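Beta-porphyranase (Bacteroides plebeius, PDB 4AWD) cleaves the sulfated red-algal polysaccharide porphyran at the (1->4) linkages between beta-D-galactopyranose and alpha-L-galactopyranose-6-sulfate, releasing mostly disaccharides. Local coordinates at residues A[30-35]-A[53-58]; A[37-42]-A[135-140]; A[244-249]-A[254-259]. All blocks are in the same frame, centred on the assembly; numbering follows the deposited sequence.

Contact 1 of 3, residues A[30-35]-A[53-58]. With CA (calcium ion), chain C.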
# COMPACT_ATOMS: atom_id res chain seq x y z
N SER A 30 9.00 12.64 -17.46
CA SER A 30 9.40 14.05 -17.26
C SER A 30 8.87 14.65 -15.96
O SER A 30 9.58 15.41 -15.28
CB SER A 30 8.93 14.94 -18.42
OG SER A 30 9.09 14.29 -19.66
N LEU A 31 7.63 14.34 -15.63
CA LEU A 31 7.02 14.87 -14.43
C LEU A 31 7.72 14.32 -13.19
O LEU A 31 7.97 15.07 -12.24
CB LEU A 31 5.51 14.59 -14.40
CG LEU A 31 4.70 15.51 -15.33
CD1 LEU A 31 3.25 15.11 -15.33
CD2 LEU A 31 4.83 16.97 -14.92
N ALA A 32 8.08 13.04 -13.24
CA ALA A 32 8.81 12.40 -12.15
C ALA A 32 10.22 12.94 -12.00
O ALA A 32 10.67 13.13 -10.88
CB ALA A 32 8.83 10.87 -12.32
N GLU A 33 10.90 13.19 -13.12
CA GLU A 33 12.24 13.80 -13.08
C GLU A 33 12.18 15.18 -12.43
O GLU A 33 12.99 15.49 -11.55
CB GLU A 33 12.84 13.91 -14.48
CG GLU A 33 14.28 14.43 -14.52
CD GLU A 33 15.33 13.35 -14.22
OE1 GLU A 33 14.97 12.15 -14.11
OE2 GLU A 33 16.53 13.72 -14.10
N GLU A 34 11.21 15.98 -12.85
CA GLU A 34 10.98 17.31 -12.29
C GLU A 34 10.66 17.25 -10.79
O GLU A 34 11.06 18.15 -10.04
CB GLU A 34 9.87 18.02 -13.07
CG GLU A 34 9.47 19.41 -12.56
CD GLU A 34 10.55 20.49 -12.72
OE1 GLU A 34 11.43 20.38 -13.62
OE2 GLU A 34 10.51 21.47 -11.94
N HIS A 35 9.98 16.20 -10.35
CA HIS A 35 9.60 16.03 -8.93
C HIS A 35 10.79 15.78 -7.97
O HIS A 35 10.62 15.85 -6.75
CB HIS A 35 8.54 14.92 -8.79
CG HIS A 35 7.93 14.83 -7.42
ND1 HIS A 35 7.24 15.87 -6.83
CD2 HIS A 35 7.89 13.81 -6.53
CE1 HIS A 35 6.82 15.51 -5.64
NE2 HIS A 35 7.20 14.26 -5.42
N ASP A 53 10.31 1.48 -13.59
CA ASP A 53 9.56 0.26 -13.40
C ASP A 53 8.38 0.41 -12.45
O ASP A 53 7.44 -0.36 -12.52
CB ASP A 53 10.52 -0.85 -12.95
CG ASP A 53 11.46 -1.30 -14.07
OD1 ASP A 53 11.28 -0.88 -15.24
OD2 ASP A 53 12.38 -2.09 -13.79
N TYR A 54 8.42 1.41 -11.57
CA TYR A 54 7.35 1.60 -10.58
C TYR A 54 6.84 3.03 -10.61
O TYR A 54 6.34 3.56 -9.62
CB TYR A 54 7.85 1.17 -9.19
CG TYR A 54 8.61 -0.13 -9.27
CD1 TYR A 54 7.92 -1.35 -9.40
CD2 TYR A 54 10.01 -0.15 -9.29
CE1 TYR A 54 8.62 -2.56 -9.52
CE2 TYR A 54 10.71 -1.35 -9.41
CZ TYR A 54 10.01 -2.55 -9.52
OH TYR A 54 10.72 -3.73 -9.64
N THR A 55 6.96 3.65 -11.78
CA THR A 55 6.63 5.05 -11.94
C THR A 55 5.60 5.14 -13.04
O THR A 55 5.77 4.53 -14.12
CB THR A 55 7.90 5.88 -12.28
OG1 THR A 55 8.75 5.96 -11.13
CG2 THR A 55 7.54 7.27 -12.71
N ASP A 56 4.55 5.90 -12.76
CA ASP A 56 3.46 6.09 -13.70
C ASP A 56 2.61 7.31 -13.37
O ASP A 56 2.09 7.45 -12.24
CB ASP A 56 2.55 4.86 -13.76
CG ASP A 56 1.83 4.72 -15.11
OD1 ASP A 56 1.44 5.75 -15.72
OD2 ASP A 56 1.66 3.57 -15.55
N GLU A 57 2.42 8.15 -14.38
CA GLU A 57 1.64 9.36 -14.26
C GLU A 57 0.16 9.09 -14.55
O GLU A 57 -0.70 9.90 -14.24
CB GLU A 57 2.19 10.43 -15.21
CG GLU A 57 3.63 10.81 -14.95
CD GLU A 57 3.87 11.40 -13.56
OE1 GLU A 57 2.96 12.08 -13.00
OE2 GLU A 57 4.98 11.21 -13.02
N PHE A 58 -0.12 7.93 -15.13
CA PHE A 58 -1.49 7.55 -15.50
C PHE A 58 -2.16 8.63 -16.36
O PHE A 58 -3.34 8.95 -16.20
CB PHE A 58 -2.36 7.21 -14.26
CG PHE A 58 -1.71 6.26 -13.28
CD1 PHE A 58 -1.49 4.92 -13.62
CD2 PHE A 58 -1.35 6.69 -12.00
CE1 PHE A 58 -0.90 4.04 -12.70
CE2 PHE A 58 -0.76 5.82 -11.08
CZ PHE A 58 -0.54 4.49 -11.42
CA CA C . -1.65 12.03 -13.53
O HOH W 1 6.88 11.24 -15.01
O HOH W 2 0.48 13.05 -13.63
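Glu57 works on two sides at once: its backbone carbonyl binds a calcium ion, while its carboxylate reaches helix 30-34 through a water instead of a direct hydrogen bond. That bridging water accepts from Ala32 N at 2.8 Å in the first turn of the helix and donates to Glu57 OE2. At the metal, Glu57 O sits 2.4 Å from the calcium, and a second water bound to the ion donates to Glu57 OE1 at 2.7 Å. The Glu57 chain is bent at chi2 (-61°), which lets one side chain serve both waters; Arg315 forms a salt bridge with the same OE1 and should help hold the carboxylate as an anion. Further calcium ligands come from Asn59, Gly94 and Asp312.

Aliphatic groups of the helix cover this carboxylate. Leu31 runs across it, with CB 3.7 Å from Glu57 CD and Leu31 CD1 3.8 Å from Glu57 OE1. At the next residue, Ala32 CB meets the methyl Thr55 CG2 at 3.8 Å. Between Thr55 and Glu57, Asp56 forms an Asx turn, its OD1 accepting from Phe58 N at 2.7 Å.

The short helix lies against two strands: Ala32 and Thr55 both rest on Val50 of strand 46-50, while Leu31 packs on Arg315 of strand 308-321 and Asp56 pairs by backbone with Val314 there.

Contact 2 of 3, residues A[37-42]-A[135-140]; sequences KNLPEA and YYETRM
Tyr135 OH is held by two partners: it donates to Glu137 OE2 at 2.6 Å and accepts from a water whose oxygen lies 2.7 Å from it. The same water donates a longer bond, 3.3 Å, to Asn38 O, and so carries the polar link over to the segment 37-42. The hydroxyl approaches Glu137 OE2 from above the carboxylate plane, 50° out of it. The acid's other oxygen, OE1, accepts from His35 NE2, so both ends of this buried carboxylate are engaged and its rotation is probably well fixed.

With the hydroxyl pinned, the ring offers its carbon surface to the two apolar residues of the loop. Leu39 lies over one face: its CG is 4.1 Å from the Tyr135 ring centroid and 19° off the normal, a CH-pi contact displaced toward the rim. The branch CD1 touches down beside it, 3.7 Å from Tyr135 CE1. Pro40 meets the ring obliquely, with CD 3.8 Å from Tyr135 CE2, the other of the two carbons that flank CZ. Pointing CG away from the backbone N (chi1 -169°), Tyr135 lifts its ring off the strand to where the loop can lie on it.

In the fold, strand 134-141 runs between strands 241-249 and 308-321, antiparallel to both. The loop after helix 30-34 packs across all three: Leu39 also touches Tyr317, Pro40 rests on Trp246, and Pro40 O is bonded to Trp48 NE1 of strand 46-50.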
# COMPACT_ATOMS: atom_id res chain seq x y z
N LYS A 37 13.21 17.76 -7.30
CA LYS A 37 13.20 19.00 -6.50
C LYS A 37 12.63 18.81 -5.10
O LYS A 37 13.13 19.40 -4.14
CB LYS A 37 12.25 20.02 -7.11
CG LYS A 37 12.65 20.68 -8.39
CD LYS A 37 11.64 21.79 -8.71
CE LYS A 37 10.20 21.34 -8.49
NZ LYS A 37 9.21 22.16 -9.26
N ASN A 38 11.54 18.05 -5.02
CA ASN A 38 10.74 17.92 -3.80
C ASN A 38 11.17 16.80 -2.86
O ASN A 38 10.75 16.76 -1.71
CB ASN A 38 9.26 17.74 -4.15
CG ASN A 38 8.69 18.93 -4.89
OD1 ASN A 38 8.77 20.05 -4.43
ND2 ASN A 38 8.11 18.67 -6.06
N LEU A 39 11.99 15.89 -3.35
CA LEU A 39 12.51 14.80 -2.53
C LEU A 39 13.46 15.33 -1.45
O LEU A 39 13.99 16.43 -1.57
CB LEU A 39 13.18 13.72 -3.42
CG LEU A 39 12.29 12.58 -3.95
CD1 LEU A 39 10.88 13.03 -4.36
CD2 LEU A 39 12.94 11.82 -5.11
N PRO A 40 13.64 14.55 -0.37
CA PRO A 40 14.73 14.82 0.57
C PRO A 40 16.06 14.84 -0.16
O PRO A 40 16.26 14.06 -1.09
CB PRO A 40 14.68 13.62 1.53
CG PRO A 40 13.67 12.67 0.96
CD PRO A 40 12.75 13.52 0.15
N GLU A 41 16.95 15.74 0.25
CA GLU A 41 18.27 15.85 -0.36
C GLU A 41 18.94 14.48 -0.33
O GLU A 41 18.95 13.81 0.71
CB GLU A 41 19.14 16.87 0.37
N ALA A 42 19.46 14.07 -1.47
CA ALA A 42 20.22 12.85 -1.58
C ALA A 42 21.46 12.98 -0.71
O ALA A 42 21.97 14.10 -0.52
CB ALA A 42 20.61 12.60 -3.04
N TYR A 135 13.05 5.60 -3.04
CA TYR A 135 11.96 6.48 -2.62
C TYR A 135 10.70 6.19 -3.44
O TYR A 135 10.75 6.00 -4.67
CB TYR A 135 12.39 7.94 -2.76
CG TYR A 135 11.45 8.93 -2.10
CD1 TYR A 135 10.35 9.44 -2.79
CD2 TYR A 135 11.65 9.33 -0.79
CE1 TYR A 135 9.46 10.36 -2.18
CE2 TYR A 135 10.78 10.25 -0.17
CZ TYR A 135 9.68 10.75 -0.87
OH TYR A 135 8.83 11.64 -0.28
N TYR A 136 9.57 6.15 -2.75
CA TYR A 136 8.31 5.73 -3.33
C TYR A 136 7.23 6.67 -2.83
O TYR A 136 7.19 6.99 -1.64
CB TYR A 136 8.01 4.29 -2.92
CG TYR A 136 9.10 3.34 -3.38
CD1 TYR A 136 9.04 2.72 -4.64
CD2 TYR A 136 10.18 3.06 -2.56
CE1 TYR A 136 10.04 1.88 -5.07
CE2 TYR A 136 11.19 2.20 -2.98
CZ TYR A 136 11.11 1.62 -4.23
OH TYR A 136 12.12 0.78 -4.63
N GLU A 137 6.35 7.10 -3.73
CA GLU A 137 5.41 8.15 -3.37
C GLU A 137 4.21 8.13 -4.30
O GLU A 137 4.34 7.82 -5.48
CB GLU A 137 6.09 9.52 -3.46
CG GLU A 137 5.28 10.67 -2.86
CD GLU A 137 6.13 11.82 -2.38
OE1 GLU A 137 6.56 12.65 -3.21
OE2 GLU A 137 6.38 11.87 -1.16
N THR A 138 3.05 8.50 -3.76
CA THR A 138 1.86 8.69 -4.57
C THR A 138 1.13 9.96 -4.15
O THR A 138 1.22 10.38 -2.99
CB THR A 138 0.91 7.45 -4.50
OG1 THR A 138 -0.13 7.61 -5.46
CG2 THR A 138 0.29 7.29 -3.13
N ARG A 139 0.43 10.56 -5.12
CA ARG A 139 -0.56 11.61 -4.87
C ARG A 139 -1.94 10.95 -4.97
O ARG A 139 -2.38 10.54 -6.04
CB ARG A 139 -0.43 12.77 -5.88
CG ARG A 139 -1.06 14.07 -5.38
CD ARG A 139 -0.61 15.33 -6.15
NE ARG A 139 -1.55 15.63 -7.22
CZ ARG A 139 -2.52 16.54 -7.17
NH1 ARG A 139 -2.67 17.33 -6.11
NH2 ARG A 139 -3.33 16.68 -8.20
N MET A 140 -2.60 10.85 -3.82
CA MET A 140 -3.83 10.08 -3.68
C MET A 140 -4.94 10.93 -3.08
O MET A 140 -4.72 11.76 -2.19
CB MET A 140 -3.60 8.84 -2.78
CG MET A 140 -4.81 7.92 -2.65
SD MET A 140 -4.47 6.58 -1.50
CE MET A 140 -4.55 7.49 0.07
O HOH W 3 9.18 14.34 -0.18

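Contact 3 of 3, residues A[244-249]-A[254-259]; sequences GCWWVD and KFYYDG
Gly244 and Tyr256 exchange two backbone hydrogen bonds, as do Trp246 and Lys254, and these four bonds define an antiparallel beta hairpin. In the first pair Tyr256 N to Gly244 O is 2.7 Å; in the second Trp246 N to Lys254 O is 2.8 Å with a nearly straight 166° at the hydrogen. Cys245 and Phe255 form the non-hydrogen-bonded pair between them. There the chains add CA-H...O contacts, Phe255 CA to Gly244 O and Cys245 CA to Lys254 O, each 3.3 Å. Toward the turn, Val248 and Asp249 both face Thr252 in a classic beta bulge.

One sulfur-aromatic contact lies on the Cys245 and Phe255 face. Cys245 SG is 4.5 Å from the Phe255 ring centroid and 37° off its normal, an oblique approach in which CE1 is the ring atom nearest the sulfur. Both residues pack on Leu177 of strand 168-182.

Apolar and aromatic contacts occupy the other face. The Trp246 and Tyr256 side chains run alongside each other in the same direction; Trp246 CB is 4.1 Å from Tyr256 CE1, and Tyr256 OH reaches the edge of the indole, 4.0 Å from CE3. Val248 CG2 sits over one face of that indole, and meets the extended Lys254 chain at CG, 4.1 Å away. Trp48 adds an edge-to-face contact to Trp246.

The chemistry thus separates the two faces. The Cys245 and Phe255 side is apolar and turned to Leu177, consistent with the interior of the GH16 jelly roll, and the Phe255 side chain lies about 10 Å from those of Glu176 and Glu181, the probable catalytic pair; the Trp246 side is aromatic, with the Tyr256 hydroxyl at the indole edge and the aliphatic part of Lys254 packed on Val248.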
# COMPACT_ATOMS: atom_id res chain seq x y z
N GLY A 244 4.63 9.34 0.94
CA GLY A 244 5.90 8.87 0.45
C GLY A 244 6.77 8.19 1.48
O GLY A 244 6.70 8.44 2.69
N CYS A 245 7.60 7.31 0.98
CA CYS A 245 8.53 6.59 1.80
C CYS A 245 9.92 6.70 1.21
O CYS A 245 10.10 6.52 -0.00
CB CYS A 245 8.14 5.13 1.82
SG CYS A 245 9.23 4.22 2.84
N TRP A 246 10.90 7.00 2.07
CA TRP A 246 12.29 6.78 1.72
C TRP A 246 12.71 5.47 2.38
O TRP A 246 12.96 5.42 3.59
CB TRP A 246 13.19 7.92 2.19
CG TRP A 246 14.63 7.76 1.79
CD1 TRP A 246 15.22 6.65 1.21
CD2 TRP A 246 15.68 8.72 1.94
NE1 TRP A 246 16.56 6.88 0.99
CE2 TRP A 246 16.87 8.14 1.43
CE3 TRP A 246 15.74 10.03 2.45
CZ2 TRP A 246 18.10 8.82 1.42
CZ3 TRP A 246 16.95 10.70 2.43
CH2 TRP A 246 18.12 10.09 1.93
N TRP A 247 12.76 4.41 1.60
CA TRP A 247 13.21 3.13 2.11
C TRP A 247 14.74 3.18 2.08
O TRP A 247 15.35 2.93 1.05
CB TRP A 247 12.60 2.00 1.28
CG TRP A 247 12.92 0.60 1.74
CD1 TRP A 247 13.62 0.23 2.86
CD2 TRP A 247 12.52 -0.61 1.09
NE1 TRP A 247 13.69 -1.14 2.93
CE2 TRP A 247 13.02 -1.68 1.86
CE3 TRP A 247 11.78 -0.90 -0.07
CZ2 TRP A 247 12.82 -3.01 1.51
CZ3 TRP A 247 11.58 -2.23 -0.42
CH2 TRP A 247 12.09 -3.27 0.37
N VAL A 248 15.34 3.55 3.21
CA VAL A 248 16.75 3.95 3.24
C VAL A 248 17.69 2.75 3.16
O VAL A 248 18.66 2.78 2.40
CB VAL A 248 17.10 4.75 4.51
CG1 VAL A 248 18.62 5.11 4.53
CG2 VAL A 248 16.24 5.99 4.61
N ASP A 249 17.41 1.73 3.97
CA ASP A 249 18.19 0.48 4.02
C ASP A 249 17.37 -0.62 4.66
O ASP A 249 16.17 -0.47 4.89
CB ASP A 249 19.54 0.66 4.76
CG ASP A 249 19.36 1.20 6.16
OD1 ASP A 249 18.42 0.80 6.87
OD2 ASP A 249 20.17 2.06 6.57
N LYS A 254 11.52 5.86 6.15
CA LYS A 254 11.15 7.21 6.61
C LYS A 254 9.97 7.76 5.80
O LYS A 254 10.00 7.74 4.57
CB LYS A 254 12.35 8.16 6.50
CG LYS A 254 13.60 7.69 7.25
CD LYS A 254 14.72 8.76 7.31
CE LYS A 254 15.85 8.29 8.24
NZ LYS A 254 17.05 9.22 8.31
N PHE A 255 8.97 8.28 6.49
CA PHE A 255 7.71 8.64 5.82
C PHE A 255 7.46 10.13 5.64
O PHE A 255 7.79 10.95 6.51
CB PHE A 255 6.53 7.95 6.52
CG PHE A 255 6.66 6.46 6.56
CD1 PHE A 255 6.27 5.70 5.47
CD2 PHE A 255 7.24 5.83 7.66
CE1 PHE A 255 6.42 4.31 5.49
CE2 PHE A 255 7.39 4.44 7.69
CZ PHE A 255 6.97 3.68 6.60
N TYR A 256 6.88 10.48 4.49
CA TYR A 256 6.67 11.87 4.11
C TYR A 256 5.22 12.13 3.73
O TYR A 256 4.61 11.37 2.97
CB TYR A 256 7.61 12.27 2.97
CG TYR A 256 9.07 12.23 3.38
CD1 TYR A 256 9.75 11.01 3.51
CD2 TYR A 256 9.76 13.42 3.65
CE1 TYR A 256 11.08 10.97 3.89
CE2 TYR A 256 11.11 13.38 4.04
CZ TYR A 256 11.75 12.16 4.16
OH TYR A 256 13.07 12.12 4.54
N TYR A 257 4.67 13.19 4.29
CA TYR A 257 3.35 13.65 3.94
C TYR A 257 3.52 15.01 3.32
O TYR A 257 4.15 15.87 3.92
CB TYR A 257 2.48 13.75 5.20
CG TYR A 257 1.11 14.31 4.94
CD1 TYR A 257 0.22 13.65 4.08
CD2 TYR A 257 0.69 15.49 5.55
CE1 TYR A 257 -1.03 14.14 3.85
CE2 TYR A 257 -0.58 16.00 5.32
CZ TYR A 257 -1.44 15.32 4.47
OH TYR A 257 -2.72 15.79 4.23
N ASP A 258 2.97 15.22 2.13
CA ASP A 258 3.12 16.47 1.39
C ASP A 258 4.58 17.02 1.36
O ASP A 258 4.82 18.22 1.45
CB ASP A 258 2.10 17.51 1.87
CG ASP A 258 0.67 17.22 1.39
OD1 ASP A 258 0.48 16.41 0.44
OD2 ASP A 258 -0.28 17.83 1.94
N GLY A 259 5.54 16.10 1.23
CA GLY A 259 6.96 16.44 1.13
C GLY A 259 7.66 16.73 2.45
O GLY A 259 8.84 17.08 2.46

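How the contacts relate
From the N terminus, helix 30-34 opens contact 1 and the loop 37-42 opens contact 2 before either has closed. Contact 1 closes after a short excursion through strand 46-50, at the calcium-binding loop 53-58; contact 2 closes much later, at strand 134-141, so the two cross along the chain. They meet at the His35 and Glu137 side chains. Contact 3 follows in series as a local hairpin. Its strand 241-249 is the sheet neighbour of strand 134-141, and Tyr136 O is 2.7 Å from Cys245 N. Contacts 1 and 2 tie the N-terminal segment to the calcium loop and to strand 134-141, and contact 3 joins the next strands of the sheet.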